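Local coordinates for protein glypican-1 (Homo sapiens, PDB 4YWT) that bears heparan sulfate chains at the cell surface, through which it binds alpha-4 (V) collagen and takes part in Schwann cell myelination, at residues A77-A82 and L252-H257; R148-Y151 and L156-E159; P243-A248 and K276-N281. The protein carries 3 engineered substitutions. One frame throughout, in Å; residues are numbered along the deposited sequence.

Contact 1 of 3, residues A77-A82 and L252-H257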
loop_
_atom_site.group_PDB
_atom_site.type_symbol
_atom_site.label_atom_id
_atom_site.label_comp_id
_atom_site.label_asym_id
_atom_site.label_seq_id
_atom_site.Cartn_x
_atom_site.Cartn_y
_atom_site.Cartn_z
ATOM N N ALA A 77 -25.021 -13.355 -19.725
ATOM C CA ALA A 77 -24.715 -12.034 -19.182
ATOM C C ALA A 77 -24.295 -12.142 -17.717
ATOM O O ALA A 77 -23.219 -11.663 -17.326
ATOM C CB ALA A 77 -25.910 -11.108 -19.329
ATOM N N ASN A 78 -25.151 -12.776 -16.917
ATOM C CA ASN A 78 -24.849 -13.056 -15.516
ATOM C C ASN A 78 -23.495 -13.736 -15.358
ATOM O O ASN A 78 -22.690 -13.366 -14.493
ATOM C CB ASN A 78 -25.942 -13.932 -14.899
ATOM C CG ASN A 78 -26.926 -13.140 -14.061
ATOM O OD1 ASN A 78 -27.770 -12.417 -14.589
ATOM N ND2 ASN A 78 -26.829 -13.283 -12.743
ATOM N N ARG A 79 -23.248 -14.725 -16.213
ATOM C CA ARG A 79 -22.001 -15.478 -16.181
ATOM C C ARG A 79 -20.786 -14.581 -16.397
ATOM O O ARG A 79 -19.880 -14.549 -15.565
ATOM C CB ARG A 79 -22.017 -16.587 -17.231
ATOM C CG ARG A 79 -20.764 -17.442 -17.219
ATOM C CD ARG A 79 -20.548 -18.038 -15.838
ATOM N NE ARG A 79 -21.697 -18.829 -15.408
ATOM C CZ ARG A 79 -21.869 -20.111 -15.709
ATOM N NH1 ARG A 79 -20.956 -20.745 -16.431
ATOM N NH2 ARG A 79 -22.942 -20.760 -15.282
ATOM N N SER A 80 -20.774 -13.857 -17.512
ATOM C CA SER A 80 -19.651 -12.984 -17.846
ATOM C C SER A 80 -19.419 -11.921 -16.771
ATOM O O SER A 80 -18.271 -11.623 -16.411
ATOM C CB SER A 80 -19.882 -12.319 -19.206
ATOM O OG SER A 80 -21.144 -11.679 -19.255
ATOM N N HIS A 81 -20.511 -11.361 -16.255
ATOM C CA HIS A 81 -20.428 -10.374 -15.182
ATOM C C HIS A 81 -19.747 -10.955 -13.941
ATOM O O HIS A 81 -18.777 -10.383 -13.415
ATOM C CB HIS A 81 -21.824 -9.859 -14.828
ATOM C CG HIS A 81 -21.846 -8.919 -13.662
ATOM N ND1 HIS A 81 -22.025 -9.347 -12.365
ATOM C CD2 HIS A 81 -21.711 -7.573 -13.600
ATOM C CE1 HIS A 81 -22.001 -8.305 -11.554
ATOM N NE2 HIS A 81 -21.812 -7.217 -12.278
ATOM N N ALA A 82 -20.256 -12.098 -13.487
ATOM C CA ALA A 82 -19.691 -12.789 -12.332
ATOM C C ALA A 82 -18.211 -13.105 -12.543
ATOM O O ALA A 82 -17.403 -13.003 -11.616
ATOM C CB ALA A 82 -20.468 -14.064 -12.047
ATOM N N LEU A 252 -18.992 -8.103 -25.054
ATOM C CA LEU A 252 -17.579 -8.399 -25.245
ATOM C C LEU A 252 -17.289 -9.895 -25.333
ATOM O O LEU A 252 -16.533 -10.339 -26.196
ATOM C CB LEU A 252 -16.759 -7.790 -24.106
ATOM C CG LEU A 252 -15.262 -8.107 -24.111
ATOM C CD1 LEU A 252 -14.578 -7.403 -25.270
ATOM C CD2 LEU A 252 -14.616 -7.729 -22.785
ATOM N N VAL A 253 -17.897 -10.668 -24.439
ATOM C CA VAL A 253 -17.509 -12.061 -24.253
ATOM C C VAL A 253 -18.372 -13.063 -25.020
ATOM O O VAL A 253 -17.856 -13.840 -25.825
ATOM C CB VAL A 253 -17.538 -12.442 -22.759
ATOM C CG1 VAL A 253 -17.094 -13.883 -22.569
ATOM C CG2 VAL A 253 -16.655 -11.502 -21.953
ATOM N N TYR A 254 -19.678 -13.048 -24.774
ATOM C CA TYR A 254 -20.541 -14.128 -25.245
ATOM C C TYR A 254 -21.444 -13.764 -26.419
ATOM O O TYR A 254 -22.203 -14.604 -26.899
ATOM C CB TYR A 254 -21.396 -14.640 -24.086
ATOM C CG TYR A 254 -20.583 -15.324 -23.013
ATOM C CD1 TYR A 254 -19.672 -16.320 -23.339
ATOM C CD2 TYR A 254 -20.709 -14.961 -21.680
ATOM C CE1 TYR A 254 -18.919 -16.946 -22.365
ATOM C CE2 TYR A 254 -19.960 -15.580 -20.698
ATOM C CZ TYR A 254 -19.066 -16.571 -21.046
ATOM O OH TYR A 254 -18.317 -17.189 -20.072
ATOM N N CYS A 255 -21.367 -12.523 -26.889
ATOM C CA CYS A 255 -22.133 -12.136 -28.068
ATOM C C CYS A 255 -21.513 -12.734 -29.326
ATOM O O CYS A 255 -22.181 -12.873 -30.352
ATOM C CB CYS A 255 -22.229 -10.616 -28.189
ATOM S SG CYS A 255 -23.668 -9.911 -27.353
ATOM N N ALA A 256 -20.233 -13.083 -29.241
ATOM C CA ALA A 256 -19.571 -13.810 -30.316
ATOM C C ALA A 256 -20.227 -15.175 -30.471
ATOM O O ALA A 256 -20.491 -15.632 -31.584
ATOM C CB ALA A 256 -18.086 -13.954 -30.033
ATOM N N HIS A 257 -20.492 -15.814 -29.338
ATOM C CA HIS A 257 -21.160 -17.107 -29.314
ATOM C C HIS A 257 -22.558 -16.998 -29.911
ATOM O O HIS A 257 -22.947 -17.799 -30.760
ATOM C CB HIS A 257 -21.243 -17.652 -27.884
ATOM C CG HIS A 257 -19.910 -17.898 -27.245
ATOM N ND1 HIS A 257 -18.855 -17.019 -27.352
ATOM C CD2 HIS A 257 -19.466 -18.927 -26.485
ATOM C CE1 HIS A 257 -17.817 -17.496 -26.688
ATOM N NE2 HIS A 257 -18.161 -18.654 -26.154
#

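Contact 2 of 3, residues R148-Y151 and L156-E159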
loop_
_atom_site.group_PDB
_atom_site.type_symbol
_atom_site.label_atom_id
_atom_site.label_comp_id
_atom_site.label_asym_id
_atom_site.label_seq_id
_atom_site.Cartn_x
_atom_site.Cartn_y
_atom_site.Cartn_z
ATOM N N ARG A 148 8.306 3.940 22.273
ATOM C CA ARG A 148 7.357 2.959 21.764
ATOM C C ARG A 148 5.996 3.607 21.504
ATOM O O ARG A 148 5.420 3.460 20.418
ATOM C CB ARG A 148 7.237 1.801 22.758
ATOM C CG ARG A 148 6.657 0.523 22.195
ATOM C CD ARG A 148 6.978 -0.648 23.113
ATOM N NE ARG A 148 8.399 -0.987 23.082
ATOM C CZ ARG A 148 9.150 -1.179 24.162
ATOM N NH1 ARG A 148 8.621 -1.059 25.372
ATOM N NH2 ARG A 148 10.435 -1.486 24.032
ATOM N N LEU A 149 5.494 4.331 22.501
ATOM C CA LEU A 149 4.255 5.091 22.359
ATOM C C LEU A 149 4.342 6.081 21.203
ATOM O O LEU A 149 3.381 6.269 20.457
ATOM C CB LEU A 149 3.931 5.839 23.651
ATOM C CG LEU A 149 3.148 5.078 24.721
ATOM C CD1 LEU A 149 3.172 5.840 26.034
ATOM C CD2 LEU A 149 1.720 4.845 24.260
ATOM N N TYR A 150 5.505 6.709 21.068
ATOM C CA TYR A 150 5.750 7.668 19.998
ATOM C C TYR A 150 5.681 7.007 18.628
ATOM O O TYR A 150 5.169 7.594 17.676
ATOM C CB TYR A 150 7.111 8.338 20.189
ATOM C CG TYR A 150 7.400 9.433 19.191
ATOM C CD1 TYR A 150 6.669 10.612 19.195
ATOM C CD2 TYR A 150 8.409 9.290 18.249
ATOM C CE1 TYR A 150 6.933 11.616 18.286
ATOM C CE2 TYR A 150 8.680 10.292 17.335
ATOM C CZ TYR A 150 7.937 11.454 17.360
ATOM O OH TYR A 150 8.195 12.458 16.457
ATOM N N TYR A 151 6.200 5.787 18.533
ATOM C CA TYR A 151 6.138 5.039 17.284
ATOM C C TYR A 151 4.707 4.624 16.969
ATOM O O TYR A 151 4.277 4.694 15.819
ATOM C CB TYR A 151 7.032 3.796 17.333
ATOM C CG TYR A 151 6.751 2.822 16.206
ATOM C CD1 TYR A 151 7.250 3.044 14.929
ATOM C CD2 TYR A 151 5.978 1.686 16.417
ATOM C CE1 TYR A 151 6.992 2.163 13.896
ATOM C CE2 TYR A 151 5.713 0.800 15.390
ATOM C CZ TYR A 151 6.223 1.043 14.132
ATOM O OH TYR A 151 5.963 0.164 13.106
ATOM N N LEU A 156 3.006 12.793 21.084
ATOM C CA LEU A 156 4.124 13.182 21.921
ATOM C C LEU A 156 5.168 13.612 20.912
ATOM O O LEU A 156 4.991 13.355 19.720
ATOM C CB LEU A 156 4.648 12.024 22.779
ATOM C CG LEU A 156 3.736 11.134 23.629
ATOM C CD1 LEU A 156 4.331 9.738 23.708
ATOM C CD2 LEU A 156 3.547 11.703 25.023
ATOM N N HIS A 157 6.224 14.294 21.342
ATOM C CA HIS A 157 7.414 14.319 20.497
ATOM C C HIS A 157 8.663 14.202 21.374
ATOM O O HIS A 157 8.631 14.507 22.571
ATOM C CB HIS A 157 7.429 15.569 19.594
ATOM C CG HIS A 157 8.713 15.775 18.842
ATOM N ND1 HIS A 157 9.905 16.103 19.447
ATOM C CD2 HIS A 157 8.999 15.597 17.530
ATOM C CE1 HIS A 157 10.858 16.175 18.535
ATOM N NE2 HIS A 157 10.335 15.871 17.364
ATOM N N LEU A 158 9.744 13.720 20.764
ATOM C CA LEU A 158 10.990 13.379 21.443
ATOM C C LEU A 158 11.787 14.539 22.015
ATOM O O LEU A 158 12.544 14.340 22.934
ATOM C CB LEU A 158 11.893 12.617 20.477
ATOM C CG LEU A 158 11.141 11.472 19.814
ATOM C CD1 LEU A 158 11.952 10.856 18.699
ATOM C CD2 LEU A 158 10.800 10.442 20.869
ATOM N N GLU A 159 11.660 15.738 21.469
ATOM C CA GLU A 159 12.509 16.840 21.916
ATOM C C GLU A 159 12.346 17.132 23.402
ATOM O O GLU A 159 13.310 17.136 24.172
ATOM C CB GLU A 159 12.200 18.102 21.117
#

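Contact 3 of 3, residues P243-A248 and K276-N281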
loop_
_atom_site.group_PDB
_atom_site.type_symbol
_atom_site.label_atom_id
_atom_site.label_comp_id
_atom_site.label_asym_id
_atom_site.label_seq_id
_atom_site.Cartn_x
_atom_site.Cartn_y
_atom_site.Cartn_z
ATOM N N PRO A 243 -24.617 -1.603 -14.536
ATOM C CA PRO A 243 -25.434 -2.281 -15.550
ATOM C C PRO A 243 -24.857 -2.096 -16.950
ATOM O O PRO A 243 -24.829 -3.041 -17.745
ATOM C CB PRO A 243 -26.798 -1.591 -15.425
ATOM C CG PRO A 243 -26.792 -0.955 -14.071
ATOM C CD PRO A 243 -25.373 -0.552 -13.834
ATOM N N GLU A 244 -24.408 -0.878 -17.235
ATOM C CA GLU A 244 -23.758 -0.555 -18.498
ATOM C C GLU A 244 -22.549 -1.456 -18.716
ATOM O O GLU A 244 -22.365 -2.030 -19.793
ATOM C CB GLU A 244 -23.335 0.914 -18.515
ATOM C CG GLU A 244 -24.497 1.890 -18.452
ATOM C CD GLU A 244 -25.456 1.721 -19.611
ATOM O OE1 GLU A 244 -24.979 1.513 -20.746
ATOM O OE2 GLU A 244 -26.684 1.789 -19.388
ATOM N N CYS A 245 -21.734 -1.573 -17.673
ATOM C CA CYS A 245 -20.563 -2.434 -17.703
ATOM C C CYS A 245 -20.968 -3.882 -17.933
ATOM O O CYS A 245 -20.320 -4.594 -18.690
ATOM C CB CYS A 245 -19.764 -2.309 -16.404
ATOM S SG CYS A 245 -18.219 -3.249 -16.391
ATOM N N SER A 246 -22.045 -4.308 -17.280
ATOM C CA SER A 246 -22.538 -5.673 -17.421
ATOM C C SER A 246 -22.917 -5.980 -18.871
ATOM O O SER A 246 -22.499 -6.999 -19.431
ATOM C CB SER A 246 -23.738 -5.903 -16.500
ATOM O OG SER A 246 -24.060 -7.279 -16.415
ATOM N N ARG A 247 -23.699 -5.090 -19.477
ATOM C CA ARG A 247 -24.109 -5.257 -20.868
ATOM C C ARG A 247 -22.914 -5.232 -21.816
ATOM O O ARG A 247 -22.837 -6.028 -22.754
ATOM C CB ARG A 247 -25.107 -4.173 -21.276
ATOM C CG ARG A 247 -26.460 -4.266 -20.592
ATOM C CD ARG A 247 -27.424 -3.212 -21.125
ATOM N NE ARG A 247 -26.842 -1.872 -21.121
ATOM C CZ ARG A 247 -26.406 -1.243 -22.208
ATOM N NH1 ARG A 247 -26.479 -1.836 -23.391
ATOM N NH2 ARG A 247 -25.890 -0.026 -22.114
ATOM N N ALA A 248 -21.985 -4.310 -21.570
ATOM C CA ALA A 248 -20.805 -4.180 -22.420
ATOM C C ALA A 248 -19.910 -5.414 -22.334
ATOM O O ALA A 248 -19.270 -5.798 -23.314
ATOM C CB ALA A 248 -20.024 -2.937 -22.048
ATOM N N LYS A 276 -11.855 -0.291 -19.633
ATOM C CA LYS A 276 -11.594 1.105 -19.293
ATOM C C LYS A 276 -12.903 1.831 -19.027
ATOM O O LYS A 276 -12.962 2.734 -18.194
ATOM C CB LYS A 276 -10.814 1.815 -20.401
ATOM C CG LYS A 276 -9.307 1.631 -20.310
ATOM C CD LYS A 276 -8.588 2.386 -21.413
ATOM C CE LYS A 276 -7.083 2.213 -21.304
ATOM N NZ LYS A 276 -6.339 3.299 -22.001
ATOM N N GLY A 277 -13.951 1.432 -19.741
ATOM C CA GLY A 277 -15.278 1.957 -19.478
ATOM C C GLY A 277 -15.796 1.489 -18.130
ATOM O O GLY A 277 -16.335 2.276 -17.352
ATOM N N CYS A 278 -15.616 0.202 -17.849
ATOM C CA CYS A 278 -16.112 -0.398 -16.616
ATOM C C CYS A 278 -15.342 0.058 -15.380
ATOM O O CYS A 278 -15.918 0.213 -14.304
ATOM C CB CYS A 278 -16.053 -1.925 -16.708
ATOM S SG CYS A 278 -17.108 -2.646 -17.982
ATOM N N LEU A 279 -14.041 0.272 -15.537
ATOM C CA LEU A 279 -13.173 0.524 -14.392
ATOM C C LEU A 279 -12.623 1.948 -14.369
ATOM O O LEU A 279 -11.491 2.177 -13.947
ATOM C CB LEU A 279 -12.020 -0.480 -14.385
ATOM C CG LEU A 279 -12.427 -1.950 -14.518
ATOM C CD1 LEU A 279 -11.201 -2.850 -14.496
ATOM C CD2 LEU A 279 -13.409 -2.341 -13.422
ATOM N N ALA A 280 -13.433 2.899 -14.819
ATOM C CA ALA A 280 -13.022 4.298 -14.870
ATOM C C ALA A 280 -12.873 4.896 -13.471
ATOM O O ALA A 280 -11.874 5.565 -13.163
ATOM C CB ALA A 280 -14.018 5.102 -15.686
ATOM N N ASN A 281 -13.875 4.651 -12.632
ATOM C CA ASN A 281 -13.866 5.148 -11.261
ATOM C C ASN A 281 -12.650 4.655 -10.495
ATOM O O ASN A 281 -11.983 5.435 -9.818
ATOM C CB ASN A 281 -15.147 4.740 -10.532
ATOM C CG ASN A 281 -16.320 5.631 -10.882
ATOM O OD1 ASN A 281 -16.447 6.740 -10.365
ATOM N ND2 ASN A 281 -17.185 5.150 -11.767
#

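Contact 1 of 3, residues A77-A82 and L252-H257
In the cysteine-rich end of the glypican fold, helix 70-129 packs against the junction of helices 243-253 and 255-258, where Tyr254 makes most of the join with Ser80 and Arg79. Ser80 CB comes within 3.6 Å of Tyr254 CE2, approaching the ring obliquely, while the backbone N of Ser80 lies at the ring edge, in its plane. The serine hydroxyl sits between its own backbone N and carbonyl carbon (chi1 53°); there it turns back toward the carbonyls of its own helix, with Leu76 O and Ala77 O both within hydrogen-bonding distance, and the CB is left to do the packing. Arg79 contributes only aliphatic chain: its CG stands 3.8 Å from Tyr254 OH, and bends further along carry the guanidinium away to Lys41 O. Such packing illustrates how the disulfide-bonded helices pack on helix 70-129: next to the tyrosine, Cys255 is bonded to Cys61. The ring is also wedged within its own segment, with Val253 CG1 3.4 Å above the plane, over the ring centre, and Tyr254 CD1 over the imidazole of His257. Lys41 NZ also bonds Tyr254 OH.

Contact 2 of 3, residues R148-Y151 and L156-E159
His157 ND1 accepts the backbone N-H of Glu159 at 2.7 Å, an almost straight bond (176°) whose donor is tilted out of the imidazole plane. The bond caps the start of helix 158-177 and probably helps orient the His157 ring, which is poorly ordered. Tyr150 CG lies anti to its backbone N (chi1 -175°), which carries the ring out to segment 156-159. The two aromatic side chains run side by side in the same direction, with Tyr150 turning its edge to the imidazole face in an offset edge-to-face pair: planes at 81°, Tyr150 OH 3.4 Å from His157 CD2. At the ring edge, in plane, Leu156 O lies 3.0 Å from Tyr150 CE1. Over one face comes Leu158, crossing at about a right angle; its CG forms a CH-pi contact 3.9 Å from the ring centroid, with both methyls over the same face. On the surface, Leu156 CD1 touches Leu149 CB at 3.9 Å. Arg220 of helix 204-236 adds a cation-pi contact to the Tyr150 ring and bonds Tyr150 O. This is a short helix-loop-helix connection (137-152 to 158-177) with a histidine N-cap and an aromatic side chain packed against the loop, in the all-helical glypican fold.

Contact 3 of 3, residues P243-A248 and K276-N281
Cys245 and Cys278 are joined by a disulfide, and the path along the Cys245 side chain shows how a single covalent link can carry nearly all of a contact. Its CB points toward the other segment and already lies 3.7 Å from Cys278 CB and 3.1 Å from Cys278 SG. One atom further, Cys245 SG is bonded to Cys278 SG at 2.0 Å. Beyond that sulfur, Cys245 SG stands 2.6 Å from Cys278 CB, shorter than the matching distance on the other side; the angle at Cys278 SG is pinched, and this detail of the model is doubtful. The sulfur of Cys245 is trans to its backbone N (chi1 -176°), a direction that sends it outward from the first turn of helix 243-253. Cys278 answers from a different geometry: its SG is anti to the carbonyl carbon, beside the backbone N (chi1 -64°). The C-S-S-C torsion of 111° is positive, hence right-handed, and larger than the usual right angle, and the CA atoms of Cys245 and Cys278 end 5.0 Å apart. The link pins the beginning of one helix to the end of another, since Leu279 is the first residue after helix 268-278 to leave helical backbone angles. Helix 70-129 lies alongside both partners: Leu84 packs on Cys245, and Leu88 on Leu279. Two more disulfides, Cys271 to Cys400 and Cys267 to Cys414, tie the same region to later parts of the chain. The bridge closes a loop with 32 residues between the cysteines, which includes the short helix 255-258. This disulfide between the first turn of one helix and the last turn of another, one of a cluster around helix 268-278, is characteristic of the cysteine-rich lobe of the glypican core protein.

How the contacts relate
All three contacts are partly buried, but they divide by location and chemistry. Contacts 1 and 3 share helix 243-253 at one end of the elongated molecule, their centres 13 Å apart, and touch where His81 CD2 meets Ser246 OG at 3.7 Å. One packs the end of that helix and the residue after it against helix 70-129; the other ties its start covalently to helix 268-278. Contact 2 lies on the opposite side of the chain's centre, about 56 Å from contact 1 and 47 Å from contact 3, centre to centre. There, segments close in sequence meet across a short loop through aromatic and CH-pi contacts, whereas distant segments are joined at the cysteine-rich end.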